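Local structure of beta-L-arabinobiosidase (Bacteroides thetaiotaomicron, 5MQR) at residues E98-S103 and G361-S366. The protein hydrolyses glycosidic linkages in plant pectin breakdown, probably as a beta-L-arabinobiosidase, with a possible sialidase-type activity. Sequence-based numbering, arbitrary orientation. Where two conformers were deposited one is given.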
# COMPACT_ATOMS: atom_id res chain seq x y z
N GLU A 98 -10.47 -42.43 -6.39
CA GLU A 98 -11.74 -41.70 -6.44
C GLU A 98 -12.84 -42.64 -6.89
O GLU A 98 -12.66 -43.41 -7.86
CB GLU A 98 -11.67 -40.49 -7.39
CG GLU A 98 -12.87 -39.55 -7.31
CD GLU A 98 -12.66 -38.23 -8.07
OE1 GLU A 98 -11.89 -37.38 -7.60
OE2 GLU A 98 -13.27 -38.07 -9.14
N HIS A 99 -13.94 -42.61 -6.13
CA HIS A 99 -15.13 -43.43 -6.38
C HIS A 99 -14.89 -44.94 -6.24
O HIS A 99 -15.71 -45.75 -6.73
CB HIS A 99 -15.73 -43.12 -7.77
CG HIS A 99 -16.07 -41.67 -7.96
ND1 HIS A 99 -16.24 -41.11 -9.21
CD2 HIS A 99 -16.28 -40.67 -7.07
CE1 HIS A 99 -16.54 -39.83 -9.08
NE2 HIS A 99 -16.57 -39.54 -7.79
N VAL A 100 -13.81 -45.31 -5.55
CA VAL A 100 -13.57 -46.71 -5.22
C VAL A 100 -13.69 -46.80 -3.70
O VAL A 100 -12.88 -46.21 -2.98
CB VAL A 100 -12.20 -47.23 -5.72
CG1 VAL A 100 -11.98 -48.69 -5.30
CG2 VAL A 100 -12.12 -47.08 -7.24
N PRO A 101 -14.71 -47.54 -3.22
CA PRO A 101 -14.94 -47.62 -1.78
C PRO A 101 -13.83 -48.39 -1.05
O PRO A 101 -13.06 -49.08 -1.71
CB PRO A 101 -16.27 -48.37 -1.67
CG PRO A 101 -16.37 -49.16 -2.94
CD PRO A 101 -15.61 -48.42 -3.99
N PRO A 102 -13.72 -48.27 0.27
CA PRO A 102 -14.60 -47.45 1.11
C PRO A 102 -14.31 -45.96 1.06
O PRO A 102 -13.38 -45.51 0.39
CB PRO A 102 -14.40 -48.04 2.53
CG PRO A 102 -13.05 -48.68 2.50
CD PRO A 102 -12.85 -49.15 1.08
N SER A 103 -15.14 -45.19 1.75
CA SER A 103 -15.14 -43.75 1.63
C SER A 103 -15.73 -43.19 2.91
O SER A 103 -16.73 -43.72 3.42
CB SER A 103 -15.99 -43.34 0.42
OG SER A 103 -15.89 -41.96 0.13
N GLY A 361 -0.42 -43.23 -7.04
CA GLY A 361 -1.33 -43.24 -8.17
C GLY A 361 -2.75 -43.52 -7.73
O GLY A 361 -2.99 -43.99 -6.61
N GLY A 362 -3.69 -43.21 -8.61
CA GLY A 362 -5.10 -43.43 -8.32
C GLY A 362 -6.09 -42.79 -9.29
O GLY A 362 -5.83 -41.73 -9.88
N ASN A 363 -7.23 -43.46 -9.43
CA ASN A 363 -8.36 -43.06 -10.30
C ASN A 363 -8.69 -41.57 -10.10
O ASN A 363 -8.99 -41.15 -8.97
CB ASN A 363 -9.59 -43.94 -9.96
CG ASN A 363 -10.69 -43.91 -11.02
OD1 ASN A 363 -10.48 -43.47 -12.15
ND2 ASN A 363 -11.89 -44.41 -10.66
N TYR A 364 -8.62 -40.79 -11.17
CA TYR A 364 -9.01 -39.36 -11.22
C TYR A 364 -8.20 -38.40 -10.36
O TYR A 364 -8.54 -37.20 -10.31
CB TYR A 364 -10.53 -39.15 -11.02
CG TYR A 364 -11.40 -39.96 -11.99
CD1 TYR A 364 -11.31 -39.77 -13.38
CD2 TYR A 364 -12.29 -40.92 -11.51
CE1 TYR A 364 -12.10 -40.53 -14.25
CE2 TYR A 364 -13.07 -41.68 -12.37
CZ TYR A 364 -12.99 -41.49 -13.73
OH TYR A 364 -13.79 -42.29 -14.53
N LYS A 365 -7.12 -38.89 -9.74
CA LYS A 365 -6.17 -38.00 -9.07
C LYS A 365 -5.44 -37.17 -10.12
O LYS A 365 -4.91 -37.73 -11.09
CB LYS A 365 -5.20 -38.79 -8.20
CG LYS A 365 -5.89 -39.44 -7.00
CD LYS A 365 -4.94 -40.20 -6.10
CE LYS A 365 -3.96 -39.30 -5.39
NZ LYS A 365 -3.16 -40.07 -4.43
N SER A 366 -5.46 -35.85 -9.96
CA SER A 366 -4.77 -34.95 -10.88
C SER A 366 -3.80 -34.01 -10.14
O SER A 366 -3.94 -33.78 -8.96
CB SER A 366 -5.79 -34.16 -11.69
OG SER A 366 -6.66 -33.52 -10.81
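Glu98 and Asn363 are joined by one hydrogen bond and one weak one. The backbone N of Glu98 donates to Asn363 O (3.2 Å, N-H...O angle 149°), tilted out of the carbonyl plane. In one of two conformers, the amide of Asn363 returns a weak bond, ND2 to Glu98 O at 3.1 Å, bent to 124°. Its CG lies anti to the backbone N (chi1 -164°), which swings the amide toward Glu98. Asn363 and Tyr364 are the central residues of a type II turn closed by Lys365 N to Gly362 O (3.1 Å). The extended Glu98 side chain crosses that of Tyr364 at about a right angle and brings OE2 to 3.5 Å from Tyr364 CB. Its other oxygen, OE1, is hydrogen-bonded to Tyr74 OH and makes a salt bridge with Lys395 NZ, which also bonds Tyr364 O; Asn363 N is taken by Asp97 OD2. The contact thus ties the loop between strands 86-94 and 104-110 to one preceding strand 387-393, in the propeller part of the chain. Glu98 N and O both find partners on Asn363, the second weakly, while the buried carboxylate is paired with a lysine that also holds the turn.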